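Local coordinates for protein metal-dependent hydrolase (Lactobacillus plantarum, PDB 2F6K) that probably catalyses, as a manganese-binding member of the amidohydrolase family, the decarboxylation of aminocarboxymuconate semialdehyde, at residues A[119-132]-A[149-161]. Numbering follows the deposited sequence.
Sequences LGVTVPTNSRGLYF and AIVALHPNEPAIL. With MN (manganese (II) ion), chain C.
V123 has CG1 anti to its carbonyl carbon (chi1 -60°), which puts CG2 against L153 CD2, 3.5 Å away. F132 has CG anti to the backbone N (chi1 -158°), and this lays one ring face over V123 CG2. L153 CD2 and V151 CG1 meet the same ring obliquely. Helix 138-145 covers this apolar face at V121 and V151.

Strands 120-124 and 150-154 run parallel as neighbours in the TIM barrel of the amidohydrolase family. Their backbones pair from V121 N to I150 O (2.9 Å) through H154 N to V123 O (2.8 Å). T122, A152, P124 and H154 are on the other sheet face. There H154 NE2 binds manganese at 2.1 Å, with H7, H9 and D266 completing the protein ligands. H154 ND1 donates to P155 O, nearly in the ring plane, which, with the metal bond, helps to fix the ring's rotation.

H154 O accepts from T125 N and N156 ND2, from opposite faces of its carbonyl plane. H60 N holds N156 OD1, positioning the amide. Beyond the strands, T125 OG1 accepts from N156 N and also bonds D179. N126 ND2 donates to E157 O at 3.0 Å, with that oxygen in its amide plane. N126 OD1 accepts from G129 N, an Asx motif whose acceptor reaches into the type I' turn S127-L130. A159 N donates almost straight to Y131 OH (2.9 Å, 171°), which D179 also binds. N126 CB sits over one face of the Y131 ring, while A159 CB lies at its edge.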
ATOM      1  N   LEU A 119       8.334  31.378 -16.559  1.00 33.70           N
ATOM      2  CA  LEU A 119       8.197  32.310 -15.442  1.00 32.54           C
ATOM      3  C   LEU A 119       8.566  31.595 -14.155  1.00 30.95           C
ATOM      4  O   LEU A 119       8.633  32.205 -13.087  1.00 31.16           O
ATOM      5  CB  LEU A 119       6.751  32.832 -15.347  1.00 32.97           C
ATOM      6  CG  LEU A 119       6.244  33.583 -16.588  1.00 35.69           C
ATOM      7  CD1 LEU A 119       4.789  33.974 -16.427  1.00 33.59           C
ATOM      8  CD2 LEU A 119       7.107  34.822 -16.816  1.00 33.71           C
ATOM      9  N   GLY A 120       8.802  30.293 -14.276  1.00 30.63           N
ATOM     10  CA  GLY A 120       9.146  29.474 -13.128  1.00 30.06           C
ATOM     11  C   GLY A 120       8.827  28.019 -13.431  1.00 30.40           C
ATOM     12  O   GLY A 120       8.720  27.640 -14.591  1.00 28.48           O
ATOM     13  N   VAL A 121       8.673  27.193 -12.404  1.00 27.83           N
ATOM     14  CA  VAL A 121       8.366  25.795 -12.643  1.00 28.01           C
ATOM     15  C   VAL A 121       7.158  25.316 -11.851  1.00 28.60           C
ATOM     16  O   VAL A 121       6.752  25.932 -10.860  1.00 27.44           O
ATOM     17  CB  VAL A 121       9.561  24.874 -12.277  1.00 27.50           C
ATOM     18  CG1 VAL A 121      10.790  25.268 -13.071  1.00 26.40           C
ATOM     19  CG2 VAL A 121       9.838  24.943 -10.787  1.00 25.52           C
ATOM     20  N   THR A 122       6.577  24.218 -12.321  1.00 25.88           N
ATOM     21  CA  THR A 122       5.452  23.599 -11.643  1.00 26.54           C
ATOM     22  C   THR A 122       5.930  22.194 -11.321  1.00 24.95           C
ATOM     23  O   THR A 122       6.582  21.562 -12.149  1.00 23.74           O
ATOM     24  CB  THR A 122       4.185  23.523 -12.527  1.00 27.57           C
ATOM     25  OG1 THR A 122       3.172  22.786 -11.829  1.00 31.87           O
ATOM     26  CG2 THR A 122       4.466  22.831 -13.833  1.00 22.59           C
ATOM     27  N   VAL A 123       5.629  21.716 -10.121  1.00 22.39           N
ATOM     28  CA  VAL A 123       6.056  20.381  -9.728  1.00 23.03           C
ATOM     29  C   VAL A 123       4.939  19.594  -9.046  1.00 24.64           C
ATOM     30  O   VAL A 123       4.056  20.164  -8.386  1.00 25.12           O
ATOM     31  CB  VAL A 123       7.291  20.446  -8.781  1.00 25.00           C
ATOM     32  CG1 VAL A 123       8.444  21.137  -9.491  1.00 23.11           C
ATOM     33  CG2 VAL A 123       6.943  21.197  -7.485  1.00 19.67           C
ATOM     34  N   PRO A 124       4.959  18.266  -9.199  1.00 25.68           N
ATOM     35  CA  PRO A 124       3.938  17.421  -8.585  1.00 25.61           C
ATOM     36  C   PRO A 124       4.255  17.206  -7.118  1.00 27.33           C
ATOM     37  O   PRO A 124       5.422  17.053  -6.751  1.00 27.45           O
ATOM     38  CB  PRO A 124       4.048  16.130  -9.384  1.00 28.77           C
ATOM     39  CG  PRO A 124       5.520  16.035  -9.627  1.00 27.97           C
ATOM     40  CD  PRO A 124       5.882  17.461 -10.022  1.00 28.23           C
ATOM     41  N   THR A 125       3.223  17.199  -6.277  1.00 27.80           N
ATOM     42  CA  THR A 125       3.425  16.972  -4.855  1.00 26.26           C
ATOM     43  C   THR A 125       4.193  15.669  -4.736  1.00 26.35           C
ATOM     44  O   THR A 125       5.063  15.527  -3.879  1.00 29.72           O
ATOM     45  CB  THR A 125       2.091  16.858  -4.117  1.00 28.69           C
ATOM     46  OG1 THR A 125       1.203  16.024  -4.871  1.00 27.57           O
ATOM     47  CG2 THR A 125       1.467  18.242  -3.939  1.00 27.02           C
ATOM     48  N   ASN A 126       3.870  14.719  -5.609  1.00 24.31           N
ATOM     49  CA  ASN A 126       4.570  13.433  -5.634  1.00 26.09           C
ATOM     50  C   ASN A 126       4.480  12.870  -7.040  1.00 24.97           C
ATOM     51  O   ASN A 126       3.446  12.999  -7.706  1.00 27.51           O
ATOM     52  CB  ASN A 126       3.961  12.438  -4.640  1.00 25.94           C
ATOM     53  CG  ASN A 126       2.976  11.482  -5.293  1.00 28.45           C
ATOM     54  OD1 ASN A 126       3.364  10.563  -6.022  1.00 26.23           O
ATOM     55  ND2 ASN A 126       1.695  11.696  -5.039  1.00 28.19           N
ATOM     56  N   SER A 127       5.574  12.281  -7.501  1.00 23.68           N
ATOM     57  CA  SER A 127       5.615  11.684  -8.823  1.00 25.68           C
ATOM     58  C   SER A 127       5.821  10.209  -8.568  1.00 27.88           C
ATOM     59  O   SER A 127       6.911   9.789  -8.184  1.00 26.27           O
ATOM     60  CB  SER A 127       6.776  12.259  -9.635  1.00 27.72           C
ATOM     61  OG  SER A 127       6.813  11.701 -10.939  1.00 27.84           O
ATOM     62  N   ARG A 128       4.755   9.434  -8.750  1.00 29.09           N
ATOM     63  CA  ARG A 128       4.791   7.991  -8.515  1.00 29.58           C
ATOM     64  C   ARG A 128       5.491   7.613  -7.214  1.00 29.36           C
ATOM     65  O   ARG A 128       6.194   6.605  -7.162  1.00 28.74           O
ATOM     66  CB  ARG A 128       5.471   7.244  -9.677  1.00 28.86           C
ATOM     67  CG  ARG A 128       4.655   7.187 -10.971  1.00 30.44           C
ATOM     68  CD  ARG A 128       5.285   6.219 -11.978  1.00 33.55           C
ATOM     69  NE  ARG A 128       5.081   4.816 -11.616  1.00 39.84           N
ATOM     70  CZ  ARG A 128       3.972   4.125 -11.880  1.00 37.95           C
ATOM     71  NH1 ARG A 128       2.964   4.703 -12.510  1.00 38.66           N
ATOM     72  NH2 ARG A 128       3.869   2.855 -11.517  1.00 35.05           N
ATOM     73  N   GLY A 129       5.319   8.415  -6.168  1.00 28.50           N
ATOM     74  CA  GLY A 129       5.941   8.064  -4.903  1.00 29.48           C
ATOM     75  C   GLY A 129       7.073   8.945  -4.411  1.00 30.21           C
ATOM     76  O   GLY A 129       7.424   8.895  -3.231  1.00 31.16           O
ATOM     77  N   LEU A 130       7.674   9.727  -5.303  1.00 29.70           N
ATOM     78  CA  LEU A 130       8.740  10.630  -4.889  1.00 30.35           C
ATOM     79  C   LEU A 130       8.069  11.965  -4.567  1.00 28.97           C
ATOM     80  O   LEU A 130       7.663  12.699  -5.467  1.00 27.55           O
ATOM     81  CB  LEU A 130       9.775  10.811  -6.006  1.00 31.85           C
ATOM     82  CG  LEU A 130      11.085  11.492  -5.568  1.00 36.47           C
ATOM     83  CD1 LEU A 130      12.109  11.421  -6.684  1.00 36.62           C
ATOM     84  CD2 LEU A 130      10.819  12.937  -5.190  1.00 36.44           C
ATOM     85  N   TYR A 131       7.938  12.265  -3.277  1.00 26.95           N
ATOM     86  CA  TYR A 131       7.298  13.501  -2.847  1.00 26.44           C
ATOM     87  C   TYR A 131       8.253  14.684  -2.896  1.00 27.14           C
ATOM     88  O   TYR A 131       9.439  14.556  -2.570  1.00 24.15           O
ATOM     89  CB  TYR A 131       6.720  13.345  -1.429  1.00 27.43           C
ATOM     90  CG  TYR A 131       5.404  12.599  -1.405  1.00 28.68           C
ATOM     91  CD1 TYR A 131       5.359  11.214  -1.581  1.00 28.57           C
ATOM     92  CD2 TYR A 131       4.193  13.293  -1.334  1.00 30.09           C
ATOM     93  CE1 TYR A 131       4.142  10.543  -1.702  1.00 25.80           C
ATOM     94  CE2 TYR A 131       2.969  12.632  -1.458  1.00 28.41           C
ATOM     95  CZ  TYR A 131       2.951  11.260  -1.649  1.00 29.14           C
ATOM     96  OH  TYR A 131       1.753  10.613  -1.861  1.00 26.49           O
ATOM     97  N   PHE A 132       7.737  15.840  -3.302  1.00 26.79           N
ATOM     98  CA  PHE A 132       8.587  17.008  -3.387  1.00 27.30           C
ATOM     99  C   PHE A 132       9.156  17.263  -2.003  1.00 27.19           C
ATOM    100  O   PHE A 132       8.505  16.995  -0.998  1.00 27.78           O
ATOM    101  CB  PHE A 132       7.800  18.216  -3.873  1.00 27.09           C
ATOM    102  CG  PHE A 132       8.664  19.283  -4.475  1.00 31.44           C
ATOM    103  CD1 PHE A 132       9.399  19.025  -5.636  1.00 31.29           C
ATOM    104  CD2 PHE A 132       8.756  20.541  -3.886  1.00 28.38           C
ATOM    105  CE1 PHE A 132      10.217  20.012  -6.200  1.00 32.10           C
ATOM    106  CE2 PHE A 132       9.570  21.533  -4.442  1.00 28.24           C
ATOM    107  CZ  PHE A 132      10.300  21.267  -5.601  1.00 31.07           C
ATOM    108  N   ALA A 149      13.608  31.227  -8.102  1.00 32.64           N
ATOM    109  CA  ALA A 149      12.493  30.761  -8.904  1.00 31.75           C
ATOM    110  C   ALA A 149      11.158  30.551  -8.178  1.00 32.85           C
ATOM    111  O   ALA A 149      11.095  30.264  -6.969  1.00 32.28           O
ATOM    112  CB  ALA A 149      12.902  29.468  -9.608  1.00 29.07           C
ATOM    113  N   ILE A 150      10.087  30.714  -8.945  1.00 30.32           N
ATOM    114  CA  ILE A 150       8.746  30.480  -8.449  1.00 28.41           C
ATOM    115  C   ILE A 150       8.537  28.971  -8.655  1.00 28.93           C
ATOM    116  O   ILE A 150       8.764  28.449  -9.750  1.00 28.27           O
ATOM    117  CB  ILE A 150       7.700  31.239  -9.296  1.00 31.72           C
ATOM    118  CG1 ILE A 150       7.828  32.749  -9.062  1.00 29.78           C
ATOM    119  CG2 ILE A 150       6.293  30.741  -8.959  1.00 29.04           C
ATOM    120  CD1 ILE A 150       7.115  33.583 -10.091  1.00 25.71           C
ATOM    121  N   VAL A 151       8.132  28.269  -7.603  1.00 27.93           N
ATOM    122  CA  VAL A 151       7.879  26.841  -7.695  1.00 26.14           C
ATOM    123  C   VAL A 151       6.441  26.586  -7.260  1.00 28.01           C
ATOM    124  O   VAL A 151       6.090  26.766  -6.090  1.00 28.08           O
ATOM    125  CB  VAL A 151       8.836  26.047  -6.794  1.00 27.46           C
ATOM    126  CG1 VAL A 151       8.415  24.603  -6.739  1.00 22.33           C
ATOM    127  CG2 VAL A 151      10.258  26.150  -7.328  1.00 28.79           C
ATOM    128  N   ALA A 152       5.600  26.188  -8.208  1.00 25.77           N
ATOM    129  CA  ALA A 152       4.199  25.923  -7.900  1.00 25.49           C
ATOM    130  C   ALA A 152       3.929  24.435  -7.765  1.00 26.33           C
ATOM    131  O   ALA A 152       4.104  23.675  -8.726  1.00 28.39           O
ATOM    132  CB  ALA A 152       3.298  26.512  -8.983  1.00 20.33           C
ATOM    133  N   LEU A 153       3.511  24.027  -6.568  1.00 25.24           N
ATOM    134  CA  LEU A 153       3.184  22.633  -6.305  1.00 25.41           C
ATOM    135  C   LEU A 153       1.815  22.338  -6.894  1.00 26.70           C
ATOM    136  O   LEU A 153       0.930  23.199  -6.895  1.00 29.31           O
ATOM    137  CB  LEU A 153       3.099  22.352  -4.800  1.00 25.62           C
ATOM    138  CG  LEU A 153       4.266  22.600  -3.849  1.00 25.83           C
ATOM    139  CD1 LEU A 153       3.913  22.022  -2.472  1.00 26.41           C
ATOM    140  CD2 LEU A 153       5.527  21.947  -4.379  1.00 31.58           C
ATOM    141  N   HIS A 154       1.644  21.137  -7.425  1.00 25.89           N
ATOM    142  CA  HIS A 154       0.332  20.751  -7.920  1.00 29.52           C
ATOM    143  C   HIS A 154       0.061  19.352  -7.392  1.00 29.92           C
ATOM    144  O   HIS A 154       0.849  18.421  -7.590  1.00 27.74           O
ATOM    145  CB  HIS A 154       0.222  20.782  -9.444  1.00 31.05           C
ATOM    146  CG  HIS A 154      -1.196  20.800  -9.921  1.00 33.07           C
ATOM    147  ND1 HIS A 154      -2.042  19.719  -9.782  1.00 33.54           N
ATOM    148  CD2 HIS A 154      -1.944  21.793 -10.462  1.00 36.18           C
ATOM    149  CE1 HIS A 154      -3.247  20.046 -10.217  1.00 35.80           C
ATOM    150  NE2 HIS A 154      -3.214  21.300 -10.634  1.00 36.03           N
ATOM    151  N   PRO A 155      -1.069  19.191  -6.700  1.00 32.32           N
ATOM    152  CA  PRO A 155      -1.408  17.884  -6.139  1.00 30.58           C
ATOM    153  C   PRO A 155      -1.602  16.774  -7.154  1.00 29.73           C
ATOM    154  O   PRO A 155      -2.095  16.990  -8.265  1.00 28.60           O
ATOM    155  CB  PRO A 155      -2.680  18.176  -5.338  1.00 30.72           C
ATOM    156  CG  PRO A 155      -3.350  19.224  -6.171  1.00 30.22           C
ATOM    157  CD  PRO A 155      -2.193  20.139  -6.556  1.00 29.19           C
ATOM    158  N   ASN A 156      -1.170  15.586  -6.753  1.00 28.18           N
ATOM    159  CA  ASN A 156      -1.327  14.378  -7.539  1.00 31.28           C
ATOM    160  C   ASN A 156      -1.970  13.369  -6.597  1.00 33.98           C
ATOM    161  O   ASN A 156      -1.988  13.570  -5.375  1.00 32.76           O
ATOM    162  CB  ASN A 156       0.020  13.834  -8.002  1.00 28.95           C
ATOM    163  CG  ASN A 156       0.467  14.429  -9.316  1.00 31.52           C
ATOM    164  OD1 ASN A 156       0.780  13.701 -10.258  1.00 28.17           O
ATOM    165  ND2 ASN A 156       0.501  15.761  -9.391  1.00 27.68           N
ATOM    166  N   GLU A 157      -2.501  12.289  -7.159  1.00 35.46           N
ATOM    167  CA  GLU A 157      -3.111  11.251  -6.348  1.00 33.93           C
ATOM    168  C   GLU A 157      -2.039  10.740  -5.400  1.00 31.54           C
ATOM    169  O   GLU A 157      -0.909  10.504  -5.814  1.00 30.77           O
ATOM    170  CB  GLU A 157      -3.602  10.105  -7.236  1.00 36.25           C
ATOM    171  CG  GLU A 157      -3.875   8.810  -6.481  1.00 43.44           C
ATOM    172  CD  GLU A 157      -4.517   7.742  -7.355  1.00 48.61           C
ATOM    173  OE1 GLU A 157      -4.136   7.642  -8.544  1.00 52.47           O
ATOM    174  OE2 GLU A 157      -5.395   7.004  -6.849  1.00 48.51           O
ATOM    175  N   PRO A 158      -2.372  10.585  -4.110  1.00 30.68           N
ATOM    176  CA  PRO A 158      -1.395  10.088  -3.132  1.00 29.81           C
ATOM    177  C   PRO A 158      -0.808   8.764  -3.636  1.00 33.59           C
ATOM    178  O   PRO A 158      -1.524   7.958  -4.239  1.00 31.77           O
ATOM    179  CB  PRO A 158      -2.238   9.911  -1.875  1.00 28.41           C
ATOM    180  CG  PRO A 158      -3.250  11.012  -2.007  1.00 29.38           C
ATOM    181  CD  PRO A 158      -3.650  10.921  -3.457  1.00 26.54           C
ATOM    182  N   ALA A 159       0.485   8.542  -3.400  1.00 35.82           N
ATOM    183  CA  ALA A 159       1.148   7.320  -3.859  1.00 38.30           C
ATOM    184  C   ALA A 159       0.297   6.082  -3.595  1.00 41.41           C
ATOM    185  O   ALA A 159       0.091   5.265  -4.491  1.00 42.95           O
ATOM    186  CB  ALA A 159       2.515   7.176  -3.192  1.00 33.45           C
ATOM    187  N   ILE A 160      -0.195   5.945  -2.366  1.00 44.29           N
ATOM    188  CA  ILE A 160      -1.038   4.814  -2.002  1.00 46.55           C
ATOM    189  C   ILE A 160      -2.033   5.221  -0.915  1.00 47.56           C
ATOM    190  O   ILE A 160      -1.747   6.089  -0.083  1.00 45.37           O
ATOM    191  CB  ILE A 160      -0.210   3.628  -1.474  1.00 50.66           C
ATOM    192  CG1 ILE A 160       0.473   4.029  -0.169  1.00 52.82           C
ATOM    193  CG2 ILE A 160       0.827   3.204  -2.504  1.00 51.22           C
ATOM    194  CD1 ILE A 160       1.165   2.886   0.523  1.00 56.91           C
ATOM    195  N   LEU A 161      -3.199   4.578  -0.929  1.00 48.58           N
ATOM    196  CA  LEU A 161      -4.262   4.855   0.037  1.00 49.07           C
ATOM    197  C   LEU A 161      -5.014   3.581   0.401  1.00 48.22           C
ATOM    198  O   LEU A 161      -4.923   2.577  -0.303  1.00 49.44           O
ATOM    199  CB  LEU A 161      -5.266   5.848  -0.558  1.00 48.74           C
ATOM    200  CG  LEU A 161      -4.806   7.272  -0.840  1.00 48.52           C
ATOM    201  CD1 LEU A 161      -5.910   8.037  -1.548  1.00 46.83           C
ATOM    202  CD2 LEU A 161      -4.438   7.943   0.473  1.00 48.87           C
TER
HETATM  203 MN    MN C 402      -5.035  22.260 -11.050  1.00 26.54          MN
HETATM  204  O   HOH W   1       1.414   9.044  -7.795  1.00 46.69           O
HETATM  205  O   HOH W   2      -6.151  21.459  -9.481  1.00 19.83           O
HETATM  206  O   HOH W   3      -5.782  20.462 -12.284  1.00 34.63           O